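Local coordinates for protein chemotaxis transducer (Pseudomonas aeruginosa, PDB 6GCV) that probably serves as a nitrate chemoreceptor, binding nitrate directly through its PilJ-type ligand-binding domain to steer chemotaxis, at residues 27-38 and 50-61. Residues are numbered along the deposited sequence; the frame is centred on the assembly and turned at random.
With NA (sodium ion), chain E; NO3 (nitrate ion), chain D; ACT (acetate ion), chain G.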
loop_
_atom_site.group_PDB
_atom_site.type_symbol
_atom_site.label_atom_id
_atom_site.label_comp_id
_atom_site.label_asym_id
_atom_site.label_seq_id
_atom_site.Cartn_x
_atom_site.Cartn_y
_atom_site.Cartn_z
ATOM N N GLN A 27 6.388 -0.333 -1.699
ATOM C CA GLN A 27 6.266 0.905 -2.478
ATOM C C GLN A 27 4.810 1.154 -2.874
ATOM O O GLN A 27 4.349 2.289 -2.968
ATOM C CB GLN A 27 7.116 0.857 -3.744
ATOM C CG GLN A 27 8.619 0.740 -3.554
ATOM C CD GLN A 27 9.201 1.951 -2.864
ATOM O OE1 GLN A 27 8.971 2.171 -1.662
ATOM N NE2 GLN A 27 10.000 2.743 -3.609
ATOM N N ARG A 28 4.107 0.077 -3.220
ATOM C CA ARG A 28 2.700 0.173 -3.589
ATOM C C ARG A 28 1.909 0.829 -2.461
ATOM O O ARG A 28 1.170 1.809 -2.662
ATOM C CB ARG A 28 2.103 -1.206 -3.882
ATOM C CG ARG A 28 2.806 -1.985 -4.998
ATOM C CD ARG A 28 2.156 -3.339 -5.254
ATOM N NE ARG A 28 2.287 -4.213 -4.084
ATOM C CZ ARG A 28 2.082 -5.534 -4.126
ATOM N NH1 ARG A 28 1.810 -6.127 -5.276
ATOM N NH2 ARG A 28 2.214 -6.266 -3.022
ATOM N N MET A 29 2.095 0.320 -1.262
ATOM C CA MET A 29 1.436 0.881 -0.090
ATOM C C MET A 29 1.842 2.335 0.139
ATOM O O MET A 29 0.969 3.181 0.406
ATOM C CB MET A 29 1.762 0.032 1.129
ATOM C CG MET A 29 1.157 0.512 2.428
ATOM S SD MET A 29 2.096 1.841 3.234
ATOM C CE MET A 29 3.544 0.958 3.732
ATOM N N LEU A 30 3.150 2.610 0.044
ATOM C CA LEU A 30 3.591 3.953 0.375
ATOM C C LEU A 30 2.973 4.983 -0.568
ATOM O O LEU A 30 2.629 6.095 -0.140
ATOM C CB LEU A 30 5.114 4.040 0.371
ATOM C CG LEU A 30 5.807 3.263 1.498
ATOM C CD1 LEU A 30 7.281 3.128 1.222
ATOM C CD2 LEU A 30 5.596 3.895 2.858
ATOM N N SER A 31 2.846 4.629 -1.843
ATOM C CA SER A 31 2.231 5.548 -2.787
ATOM C C SER A 31 0.834 5.975 -2.354
ATOM O O SER A 31 0.418 7.097 -2.633
ATOM C CB SER A 31 2.220 4.938 -4.201
ATOM O OG SER A 31 1.209 3.944 -4.384
ATOM N N GLN A 32 0.115 5.052 -1.735
ATOM C CA GLN A 32 -1.244 5.329 -1.287
ATOM C C GLN A 32 -1.276 6.070 0.070
ATOM O O GLN A 32 -2.082 6.980 0.266
ATOM C CB GLN A 32 -2.046 4.025 -1.246
ATOM C CG GLN A 32 -2.050 3.313 -2.580
ATOM C CD GLN A 32 -2.598 4.173 -3.663
ATOM O OE1 GLN A 32 -3.801 4.426 -3.662
ATOM N NE2 GLN A 32 -1.736 4.670 -4.559
ATOM N N LYS A 33 -0.391 5.657 0.967
ATOM C CA LYS A 33 -0.268 6.342 2.263
ATOM C C LYS A 33 0.042 7.818 2.098
ATOM O O LYS A 33 -0.549 8.673 2.775
ATOM C CB LYS A 33 0.778 5.623 3.134
ATOM C CG LYS A 33 0.928 6.193 4.545
ATOM C CD LYS A 33 1.799 5.278 5.396
ATOM C CE LYS A 33 1.844 5.746 6.841
ATOM N NZ LYS A 33 2.907 6.759 7.002
ATOM N N MET A 34 0.974 8.123 1.198
ATOM C CA MET A 34 1.335 9.513 1.008
ATOM C C MET A 34 0.158 10.308 0.435
ATOM O O MET A 34 -0.034 11.482 0.783
ATOM C CB MET A 34 2.631 9.689 0.224
ATOM C CG MET A 34 2.590 9.165 -1.153
ATOM S SD MET A 34 4.212 9.201 -1.956
ATOM C CE MET A 34 5.258 7.955 -1.229
ATOM N N ALA A 35 -0.629 9.690 -0.436
ATOM C CA ALA A 35 -1.794 10.384 -0.966
ATOM C C ALA A 35 -2.795 10.697 0.159
ATOM O O ALA A 35 -3.338 11.798 0.235
ATOM C CB ALA A 35 -2.468 9.573 -2.046
ATOM N N ARG A 36 -3.060 9.721 1.012
ATOM C CA ARG A 36 -3.954 9.994 2.104
ATOM C C ARG A 36 -3.446 11.094 3.026
ATOM O O ARG A 36 -4.201 11.948 3.458
ATOM C CB ARG A 36 -4.467 8.747 2.745
ATOM C CG ARG A 36 -3.588 7.895 3.486
ATOM C CD ARG A 36 -3.688 8.113 4.981
ATOM N NE ARG A 36 -2.945 7.083 5.676
ATOM C CZ ARG A 36 -2.520 7.124 6.933
ATOM N NH1 ARG A 36 -2.460 8.275 7.579
ATOM N NH2 ARG A 36 -1.912 6.016 7.409
ATOM N N GLU A 37 -2.151 11.076 3.317
ATOM C CA GLU A 37 -1.574 12.122 4.168
ATOM C C GLU A 37 -1.696 13.506 3.498
ATOM O O GLU A 37 -1.967 14.509 4.205
ATOM C CB GLU A 37 -0.122 11.780 4.467
ATOM C CG GLU A 37 0.011 10.613 5.410
ATOM C CD GLU A 37 1.391 10.010 5.513
ATOM O OE1 GLU A 37 2.179 10.158 4.570
ATOM O OE2 GLU A 37 1.700 9.324 6.534
ATOM N N ALA A 38 -1.437 13.580 2.194
ATOM C CA ALA A 38 -1.555 14.870 1.497
ATOM C C ALA A 38 -2.982 15.376 1.483
ATOM O O ALA A 38 -3.227 16.580 1.650
ATOM C CB ALA A 38 -0.996 14.743 0.101
ATOM N N ALA A 50 4.665 13.792 8.809
ATOM C CA ALA A 50 4.257 12.422 8.450
ATOM C C ALA A 50 4.367 12.233 6.953
ATOM O O ALA A 50 4.872 11.219 6.492
ATOM C CB ALA A 50 2.850 12.124 8.942
ATOM N N LEU A 51 3.868 13.196 6.189
ATOM C CA LEU A 51 3.977 13.130 4.761
ATOM C C LEU A 51 5.438 13.042 4.322
ATOM O O LEU A 51 5.815 12.229 3.497
ATOM C CB LEU A 51 3.274 14.305 4.101
ATOM C CG LEU A 51 3.363 14.382 2.561
ATOM C CD1 LEU A 51 2.825 13.149 1.893
ATOM C CD2 LEU A 51 2.663 15.613 2.006
ATOM N N ALA A 52 6.277 13.922 4.884
ATOM C CA ALA A 52 7.694 13.890 4.565
ATOM C C ALA A 52 8.292 12.549 4.856
ATOM O O ALA A 52 9.109 12.047 4.072
ATOM C CB ALA A 52 8.452 15.000 5.281
ATOM N N ALA A 53 7.966 11.979 6.010
ATOM C CA ALA A 53 8.552 10.696 6.372
ATOM C C ALA A 53 8.146 9.580 5.416
ATOM O O ALA A 53 8.959 8.708 5.071
ATOM C CB ALA A 53 8.182 10.364 7.796
ATOM N N THR A 54 6.884 9.579 4.988
ATOM C CA THR A 54 6.409 8.555 4.045
ATOM C C THR A 54 7.099 8.678 2.687
ATOM O O THR A 54 7.537 7.681 2.089
ATOM C CB THR A 54 4.875 8.620 3.895
ATOM O OG1 THR A 54 4.314 8.515 5.212
ATOM C CG2 THR A 54 4.381 7.525 3.021
ATOM N N ILE A 55 7.213 9.911 2.202
ATOM C CA ILE A 55 7.927 10.172 0.958
ATOM C C ILE A 55 9.387 9.709 1.087
ATOM O O ILE A 55 9.913 9.076 0.179
ATOM C CB ILE A 55 7.829 11.654 0.573
ATOM C CG1 ILE A 55 6.385 11.994 0.190
ATOM C CG2 ILE A 55 8.804 11.999 -0.536
ATOM C CD1 ILE A 55 6.118 13.445 -0.033
ATOM N N ALA A 56 10.018 9.981 2.223
ATOM C CA ALA A 56 11.402 9.563 2.447
ATOM C C ALA A 56 11.542 8.056 2.445
ATOM O O ALA A 56 12.497 7.517 1.880
ATOM C CB ALA A 56 11.955 10.146 3.737
ATOM N N GLN A 57 10.571 7.347 3.027
ATOM C CA GLN A 57 10.625 5.866 2.985
ATOM C C GLN A 57 10.571 5.372 1.533
ATOM O O GLN A 57 11.311 4.443 1.143
ATOM C CB GLN A 57 9.497 5.261 3.798
ATOM C CG GLN A 57 9.584 5.407 5.285
ATOM C CD GLN A 57 10.595 4.510 5.957
ATOM O OE1 GLN A 57 11.349 3.742 5.343
ATOM N NE2 GLN A 57 10.627 4.626 7.267
ATOM N N TYR A 58 9.671 5.947 0.745
ATOM C CA TYR A 58 9.554 5.566 -0.655
ATOM C C TYR A 58 10.874 5.811 -1.393
ATOM O O TYR A 58 11.364 4.966 -2.152
ATOM C CB TYR A 58 8.394 6.310 -1.338
ATOM C CG TYR A 58 8.319 6.045 -2.825
ATOM C CD1 TYR A 58 9.135 6.678 -3.712
ATOM C CD2 TYR A 58 7.493 5.062 -3.324
ATOM C CE1 TYR A 58 9.175 6.326 -5.041
ATOM C CE2 TYR A 58 7.467 4.751 -4.679
ATOM C CZ TYR A 58 8.334 5.389 -5.530
ATOM O OH TYR A 58 8.360 5.043 -6.871
ATOM N N GLU A 59 11.463 6.985 -1.168
ATOM C CA GLU A 59 12.677 7.342 -1.918
ATOM C C GLU A 59 13.839 6.521 -1.458
ATOM O O GLU A 59 14.718 6.194 -2.266
ATOM C CB GLU A 59 12.949 8.822 -1.807
ATOM C CG GLU A 59 11.931 9.662 -2.567
ATOM C CD GLU A 59 12.332 11.065 -2.866
ATOM O OE1 GLU A 59 13.453 11.494 -2.493
ATOM O OE2 GLU A 59 11.582 11.728 -3.587
ATOM N N ARG A 60 13.898 6.158 -0.180
ATOM C CA ARG A 60 14.978 5.334 0.330
ATOM C C ARG A 60 14.900 3.964 -0.338
ATOM O O ARG A 60 15.895 3.416 -0.825
ATOM C CB ARG A 60 14.827 5.215 1.857
ATOM C CG ARG A 60 15.882 4.414 2.558
ATOM C CD ARG A 60 15.797 4.622 4.050
ATOM N NE ARG A 60 14.644 4.003 4.685
ATOM C CZ ARG A 60 14.650 2.773 5.235
ATOM N NH1 ARG A 60 15.692 1.993 5.152
ATOM N NH2 ARG A 60 13.596 2.291 5.870
ATOM N N SER A 61 13.681 3.412 -0.379
ATOM C CA SER A 61 13.489 2.129 -1.016
ATOM C C SER A 61 13.793 2.179 -2.501
ATOM O O SER A 61 14.388 1.244 -3.018
ATOM C CB SER A 61 12.072 1.631 -0.779
ATOM O OG SER A 61 11.938 1.261 0.565
HETATM NA NA NA E . -1.192 14.295 7.037
HETATM N N NO3 D . 2.347 -3.945 -0.434
HETATM O O1 NO3 D . 2.995 -5.004 -0.512
HETATM O O2 NO3 D . 2.443 -3.194 0.613
HETATM O O3 NO3 D . 1.540 -3.522 -1.326
HETATM C C ACT G . 0.417 8.918 9.630
HETATM O O ACT G . -0.548 8.548 10.374
HETATM O OXT ACT G . 0.208 9.586 8.556
HETATM C CH3 ACT G . 1.796 8.382 9.866
HETATM O O HOH W 1 9.377 0.256 0.192
HETATM O O HOH W 2 10.102 2.468 -6.488
HETATM O O HOH W 3 -1.235 11.958 8.610
#
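Gln-27 lays its amide over one face of the Tyr-58 ring. The two planes are 12° apart, and NE2 sits 3.3 Å above the ring, offset toward its rim. From there NE2 gives a nearly straight hydrogen bond (172°) to the backbone O of Tyr-58, 3.0 Å away. One water joins Gln-27 OE1 to Ser-61 OG, which also takes a bond from Arg-72. The NE2 bond and the water on OE1 together fix the rotation of the amide.

Met-34 is a knob among Leu-51, Thr-54, Ile-55 and Tyr-58. Its chain bends at chi3 (72°), which brings CE to 3.5 Å from Tyr-58 CB. Trp-93 of helix 80-103 stacks on the Tyr-58 ring and also touches Met-34.

Thr-54 is the answering knob. Its CG2 packs 3.8 Å from Leu-30 CD2, while OG1 accepts a bond from Lys-33 NZ at 2.9 Å. OG1 also lies 2.8 Å from Glu-37 OE1. Lys-33 NZ forms a salt bridge with Glu-37 OE2, and Glu-37 O binds the sodium ion.

Segments 27-38 and 50-61, on helices 18-42 and 48-67, run nearly antiparallel, their axes 9.2 Å apart at closest approach. Such reciprocal knobs-into-holes packing is characteristic of a four-helix bundle, here the PilJ-type sensor domain.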